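Local coordinates for aminotransferase (Psychrobacter arcticus 273-4, PDB 3IF2), which binds pyridoxal 5'-phosphate and is probably an amino-acid aminotransferase, perhaps acting between valine and pyruvate, at residues 223-228 and 259-264; 255-260 and 336-341. All blocks are in the same frame, centred on the assembly; numbering follows the deposited sequence.

Interaction 1. Residues 223-228 and 259-264; sequences LTDEEM and DAHLNW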
loop_
_atom_site.group_PDB
_atom_site.type_symbol
_atom_site.label_atom_id
_atom_site.label_comp_id
_atom_site.label_asym_id
_atom_site.label_seq_id
_atom_site.Cartn_x
_atom_site.Cartn_y
_atom_site.Cartn_z
ATOM N N LEU A 223 -4.871 -19.300 -20.939
ATOM C CA LEU A 223 -6.182 -19.279 -21.600
ATOM C C LEU A 223 -5.910 -18.875 -23.044
ATOM O O LEU A 223 -5.155 -17.953 -23.295
ATOM C CB LEU A 223 -7.152 -18.296 -20.926
ATOM C CG LEU A 223 -7.593 -18.644 -19.494
ATOM C CD1 LEU A 223 -8.164 -17.420 -18.766
ATOM C CD2 LEU A 223 -8.589 -19.797 -19.490
ATOM N N THR A 224 -6.518 -19.596 -23.974
ATOM C CA THR A 224 -6.280 -19.435 -25.416
ATOM C C THR A 224 -6.850 -18.128 -25.959
ATOM O O THR A 224 -7.814 -17.585 -25.414
ATOM C CB THR A 224 -6.872 -20.637 -26.257
ATOM O OG1 THR A 224 -8.291 -20.508 -26.389
ATOM C CG2 THR A 224 -6.531 -22.006 -25.636
ATOM N N ASP A 225 -6.254 -17.638 -27.042
ATOM C CA ASP A 225 -6.771 -16.453 -27.745
ATOM C C ASP A 225 -8.289 -16.547 -28.019
ATOM O O ASP A 225 -9.018 -15.565 -27.785
ATOM C CB ASP A 225 -5.994 -16.199 -29.055
ATOM C CG ASP A 225 -4.591 -15.621 -28.823
ATOM O OD1 ASP A 225 -4.261 -15.157 -27.690
ATOM O OD2 ASP A 225 -3.816 -15.603 -29.811
ATOM N N GLU A 226 -8.744 -17.734 -28.447
ATOM C CA GLU A 226 -10.173 -17.974 -28.718
ATOM C C GLU A 226 -10.996 -17.917 -27.418
ATOM O O GLU A 226 -12.099 -17.359 -27.401
ATOM C CB GLU A 226 -10.397 -19.309 -29.434
ATOM C CG GLU A 226 -11.796 -19.456 -30.034
ATOM C CD GLU A 226 -12.029 -20.819 -30.634
ATOM O OE1 GLU A 226 -11.203 -21.727 -30.403
ATOM O OE2 GLU A 226 -13.050 -20.981 -31.324
ATOM N N GLU A 227 -10.449 -18.475 -26.333
ATOM C CA GLU A 227 -11.116 -18.429 -25.012
ATOM C C GLU A 227 -11.251 -16.978 -24.493
ATOM O O GLU A 227 -12.326 -16.599 -23.976
ATOM C CB GLU A 227 -10.408 -19.320 -23.975
ATOM C CG GLU A 227 -10.663 -20.833 -24.150
ATOM C CD GLU A 227 -9.853 -21.713 -23.199
ATOM O OE1 GLU A 227 -8.769 -21.305 -22.739
ATOM O OE2 GLU A 227 -10.296 -22.850 -22.929
HETATM N N MSE A 228 -10.195 -16.174 -24.665
HETATM C CA MSE A 228 -10.226 -14.748 -24.269
HETATM C C MSE A 228 -11.205 -13.891 -25.082
HETATM O O MSE A 228 -11.850 -12.989 -24.520
HETATM C CB MSE A 228 -8.832 -14.117 -24.329
HETATM C CG MSE A 228 -7.823 -14.706 -23.345
HETATM SE SE MSE A 228 -8.328 -14.791 -21.459
HETATM C CE MSE A 228 -8.971 -12.964 -21.315
ATOM N N ASP A 259 1.579 -19.725 -27.950
ATOM C CA ASP A 259 1.078 -18.608 -28.779
ATOM C C ASP A 259 -0.060 -17.817 -28.101
ATOM O O ASP A 259 -1.060 -18.402 -27.743
ATOM C CB ASP A 259 0.616 -19.145 -30.155
ATOM C CG ASP A 259 0.540 -18.058 -31.228
ATOM O OD1 ASP A 259 1.553 -17.353 -31.466
ATOM O OD2 ASP A 259 -0.519 -17.943 -31.881
ATOM N N ALA A 260 0.117 -16.508 -27.900
ATOM C CA ALA A 260 -0.909 -15.641 -27.275
ATOM C C ALA A 260 -0.796 -14.186 -27.715
ATOM O O ALA A 260 0.277 -13.742 -28.110
ATOM C CB ALA A 260 -0.817 -15.719 -25.744
ATOM N N HIS A 261 -1.909 -13.460 -27.641
ATOM C CA HIS A 261 -1.943 -12.036 -27.956
ATOM C C HIS A 261 -2.426 -11.208 -26.762
ATOM O O HIS A 261 -3.343 -11.616 -26.069
ATOM C CB HIS A 261 -2.803 -11.768 -29.184
ATOM C CG HIS A 261 -2.287 -12.427 -30.417
ATOM N ND1 HIS A 261 -3.113 -13.002 -31.362
ATOM C CD2 HIS A 261 -1.015 -12.667 -30.829
ATOM C CE1 HIS A 261 -2.375 -13.518 -32.330
ATOM N NE2 HIS A 261 -1.099 -13.338 -32.024
ATOM N N LEU A 262 -1.773 -10.068 -26.513
ATOM C CA LEU A 262 -2.173 -9.141 -25.459
ATOM C C LEU A 262 -3.082 -8.139 -26.153
ATOM O O LEU A 262 -2.625 -7.400 -27.035
ATOM C CB LEU A 262 -0.967 -8.427 -24.837
ATOM C CG LEU A 262 -1.257 -7.526 -23.623
ATOM C CD1 LEU A 262 -1.724 -8.356 -22.426
ATOM C CD2 LEU A 262 -0.011 -6.700 -23.256
ATOM N N ASN A 263 -4.368 -8.155 -25.786
ATOM C CA ASN A 263 -5.372 -7.234 -26.322
ATOM C C ASN A 263 -5.963 -6.338 -25.232
ATOM O O ASN A 263 -5.921 -6.663 -24.040
ATOM C CB ASN A 263 -6.494 -8.004 -27.021
ATOM C CG ASN A 263 -6.075 -8.584 -28.371
ATOM O OD1 ASN A 263 -6.221 -9.783 -28.598
ATOM N ND2 ASN A 263 -5.564 -7.743 -29.264
ATOM N N TRP A 264 -6.512 -5.208 -25.678
ATOM C CA TRP A 264 -7.134 -4.220 -24.818
ATOM C C TRP A 264 -8.168 -3.363 -25.559
ATOM O O TRP A 264 -8.098 -3.173 -26.784
ATOM C CB TRP A 264 -6.050 -3.303 -24.227
ATOM C CG TRP A 264 -6.579 -2.297 -23.233
ATOM C CD1 TRP A 264 -6.787 -2.484 -21.905
ATOM C CD2 TRP A 264 -7.019 -0.972 -23.525
ATOM N NE1 TRP A 264 -7.306 -1.345 -21.342
ATOM C CE2 TRP A 264 -7.462 -0.403 -22.322
ATOM C CE3 TRP A 264 -7.093 -0.213 -24.694
ATOM C CZ2 TRP A 264 -7.973 0.898 -22.256
ATOM C CZ3 TRP A 264 -7.587 1.084 -24.620
ATOM C CH2 TRP A 264 -8.016 1.623 -23.416
#
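D225 and A260 bring the two backbones together, with their CA atoms 5.9 Å apart, where the first turn of helix 225-237 meets the extended loop 259-264. Every close contact across the segments involves D225. Its CG is anti to its own carbonyl carbon (chi1 -74°), and the carboxylate reaches across to the backbone of A260 and H261. H261 N donates to D225 OD1 at 2.9 Å. The bond is moderately bent, with an N-H...O angle of 151°, and uses the syn lone pair of OD1. The same oxygen lies 3.4 Å from A260 CA. D225 OD2 sits over one face of the H261 ring, 3.1 Å from H261 ND1. That approach is too poorly angled for a hydrogen bond, and the carboxylate and ring planes are 23° apart. The carboxylate of D259 is also near, which would probably add some unfavourable charge. R214 probably offsets this: it makes a salt bridge with D225 OD1, and its other nitrogens bond to L223 O and H261 O. R214 thus ties both segments to one guanidinium group. An alanine at D225 removes the carboxylate, which would probably leave H261 N without its acceptor and R214 without its charged mate.

The helix start is fixed by a capping box. E227 N donates to T224 OG1 at 3.0 Å, and T224 N donates to E227 OE1 at 3.1 Å. E227 OE2 accepts a further bond from V191 N.

The contact lies at the protein surface, where helix 225-237 and the loop leading to strand 268-273 meet. M228 and L262 reach neighbouring parallel strands, 242-245 and 268-273, of the large mixed sheet; T224 touches K188 of strand 183-190, in the other mixed sheet.

Interaction 2. Residues 255-260 and 336-341; sequences IIYSDA and FYQKQA
Y257 has the most surface buried here, followed by Y337 and Q338. The Y257 side chain runs from the loop after strand 242-245 up to helix 324-351. Q338 CB sits over one face of its ring in a CH-pi contact, 4.2 Å from the ring centroid and offset toward the rim. CG of Q338 is anti to the backbone N (chi1 177°), which points the chain back past the ring; CB makes the close touch. The Y257 hydroxyl reaches the helix backbone, with OH 3.2 Å from Y337 C and equally near Y337 CB. It also comes near Y337 O and Q338 N, but neither has hydrogen-bond geometry. The Y337 ring is met by I255, whose CD1 lies 3.5 Å from Y337 CD2. Y337 OH is hydrogen-bonded to A43 N.

The contact joins loop to helix close to the cofactor site of this class I and II aminotransferase family member. I255 also bonds through its backbone to Y248, a pyridoxal phosphate-binding residue. No hydrogen bond joins the two segments. Mainly carbon packs against aromatic rings, with the Y257 hydroxyl set against the helix backbone unbonded to it; shape and close fit probably matter more than directed polar bonds.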
loop_
_atom_site.group_PDB
_atom_site.type_symbol
_atom_site.label_atom_id
_atom_site.label_comp_id
_atom_site.label_asym_id
_atom_site.label_seq_id
_atom_site.Cartn_x
_atom_site.Cartn_y
_atom_site.Cartn_z
ATOM N N ILE A 255 6.656 -14.471 -19.413
ATOM C CA ILE A 255 6.951 -15.870 -19.055
ATOM C C ILE A 255 5.785 -16.718 -19.618
ATOM O O ILE A 255 4.993 -17.271 -18.863
ATOM C CB ILE A 255 7.144 -16.064 -17.517
ATOM C CG1 ILE A 255 8.184 -15.085 -16.955
ATOM C CG2 ILE A 255 7.546 -17.523 -17.206
ATOM C CD1 ILE A 255 8.301 -15.064 -15.454
ATOM N N ILE A 256 5.665 -16.726 -20.953
ATOM C CA ILE A 256 4.635 -17.439 -21.717
ATOM C C ILE A 256 5.350 -18.244 -22.782
ATOM O O ILE A 256 6.091 -17.671 -23.563
ATOM C CB ILE A 256 3.656 -16.490 -22.445
ATOM C CG1 ILE A 256 2.757 -15.781 -21.446
ATOM C CG2 ILE A 256 2.743 -17.266 -23.398
ATOM C CD1 ILE A 256 1.570 -15.014 -22.095
ATOM N N TYR A 257 5.112 -19.554 -22.819
ATOM C CA TYR A 257 5.775 -20.428 -23.784
ATOM C C TYR A 257 4.844 -20.937 -24.901
ATOM O O TYR A 257 5.266 -21.798 -25.664
ATOM C CB TYR A 257 6.447 -21.620 -23.093
ATOM C CG TYR A 257 7.062 -21.382 -21.718
ATOM C CD1 TYR A 257 7.918 -20.288 -21.440
ATOM C CD2 TYR A 257 6.846 -22.333 -20.702
ATOM C CE1 TYR A 257 8.483 -20.129 -20.130
ATOM C CE2 TYR A 257 7.388 -22.203 -19.424
ATOM C CZ TYR A 257 8.195 -21.117 -19.138
ATOM O OH TYR A 257 8.676 -21.086 -17.855
ATOM N N SER A 258 3.611 -20.426 -24.998
ATOM C CA SER A 258 2.663 -20.804 -26.058
ATOM C C SER A 258 2.089 -19.556 -26.735
ATOM O O SER A 258 2.092 -18.475 -26.156
ATOM C CB SER A 258 1.551 -21.707 -25.505
ATOM O OG SER A 258 0.713 -21.016 -24.599
ATOM N N ASP A 259 1.579 -19.725 -27.950
ATOM C CA ASP A 259 1.078 -18.608 -28.779
ATOM C C ASP A 259 -0.060 -17.817 -28.101
ATOM O O ASP A 259 -1.060 -18.402 -27.743
ATOM C CB ASP A 259 0.616 -19.145 -30.155
ATOM C CG ASP A 259 0.540 -18.058 -31.228
ATOM O OD1 ASP A 259 1.553 -17.353 -31.466
ATOM O OD2 ASP A 259 -0.519 -17.943 -31.881
ATOM N N ALA A 260 0.117 -16.508 -27.900
ATOM C CA ALA A 260 -0.909 -15.641 -27.275
ATOM C C ALA A 260 -0.796 -14.186 -27.715
ATOM O O ALA A 260 0.277 -13.742 -28.110
ATOM C CB ALA A 260 -0.817 -15.719 -25.744
ATOM N N PHE A 336 15.187 -18.590 -18.752
ATOM C CA PHE A 336 15.557 -19.118 -17.435
ATOM C C PHE A 336 14.478 -20.073 -16.930
ATOM O O PHE A 336 14.789 -21.229 -16.623
ATOM C CB PHE A 336 15.782 -18.006 -16.403
ATOM C CG PHE A 336 16.118 -18.524 -15.047
ATOM C CD1 PHE A 336 17.430 -18.778 -14.695
ATOM C CD2 PHE A 336 15.109 -18.817 -14.125
ATOM C CE1 PHE A 336 17.757 -19.314 -13.436
ATOM C CE2 PHE A 336 15.427 -19.353 -12.871
ATOM C CZ PHE A 336 16.764 -19.607 -12.535
ATOM N N TYR A 337 13.225 -19.592 -16.875
ATOM C CA TYR A 337 12.103 -20.417 -16.390
ATOM C C TYR A 337 11.753 -21.635 -17.268
ATOM O O TYR A 337 11.340 -22.669 -16.726
ATOM C CB TYR A 337 10.852 -19.579 -16.047
ATOM C CG TYR A 337 11.087 -18.615 -14.894
ATOM C CD1 TYR A 337 11.307 -19.090 -13.606
ATOM C CD2 TYR A 337 11.073 -17.230 -15.090
ATOM C CE1 TYR A 337 11.535 -18.222 -12.540
ATOM C CE2 TYR A 337 11.303 -16.337 -14.028
ATOM C CZ TYR A 337 11.532 -16.844 -12.759
ATOM O OH TYR A 337 11.750 -15.997 -11.711
ATOM N N GLN A 338 11.920 -21.547 -18.584
ATOM C CA GLN A 338 11.658 -22.718 -19.435
ATOM C C GLN A 338 12.614 -23.877 -19.121
ATOM O O GLN A 338 12.172 -25.031 -18.996
ATOM C CB GLN A 338 11.689 -22.400 -20.925
ATOM C CG GLN A 338 11.487 -23.686 -21.769
ATOM C CD GLN A 338 10.961 -23.439 -23.145
ATOM O OE1 GLN A 338 11.146 -22.362 -23.723
ATOM N NE2 GLN A 338 10.284 -24.447 -23.690
ATOM N N LYS A 339 13.902 -23.570 -19.027
ATOM C CA LYS A 339 14.914 -24.564 -18.658
ATOM C C LYS A 339 14.676 -25.156 -17.246
ATOM O O LYS A 339 14.854 -26.352 -17.038
ATOM C CB LYS A 339 16.324 -23.976 -18.809
ATOM C CG LYS A 339 16.702 -23.753 -20.287
ATOM C CD LYS A 339 18.155 -23.294 -20.510
ATOM C CE LYS A 339 18.342 -21.773 -20.440
ATOM N NZ LYS A 339 19.729 -21.391 -20.854
ATOM N N GLN A 340 14.257 -24.326 -16.294
ATOM C CA GLN A 340 13.915 -24.801 -14.936
ATOM C C GLN A 340 12.700 -25.766 -14.941
ATOM O O GLN A 340 12.722 -26.803 -14.268
ATOM C CB GLN A 340 13.631 -23.622 -14.014
ATOM C CG GLN A 340 14.823 -22.718 -13.723
ATOM C CD GLN A 340 15.729 -23.220 -12.625
ATOM O OE1 GLN A 340 16.878 -23.556 -12.877
ATOM N NE2 GLN A 340 15.224 -23.273 -11.402
ATOM N N ALA A 341 11.660 -25.413 -15.701
ATOM C CA ALA A 341 10.449 -26.248 -15.838
ATOM C C ALA A 341 10.801 -27.577 -16.508
ATOM O O ALA A 341 10.350 -28.633 -16.048
ATOM C CB ALA A 341 9.332 -25.503 -16.627
#

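Both interactions use the long connection between strands 242-245 and 268-273, and they share D259 and A260. Their centres are about 16 Å apart. Interaction 2 holds the earlier part of this connection against helix 324-351, and interaction 1 ties the following part to the start of helix 225-237. Interaction 2 is largely apolar; interaction 1 is polar. Interaction 2 is closer to the cofactor: the side chain of I255 is about 4 Å from that of Y248 and about 5 Å from that of K276, both pyridoxal phosphate-binding residues, and about 10 Å from the cofactor itself. In interaction 1, the A260 side chain is about 11 Å from that of Y248.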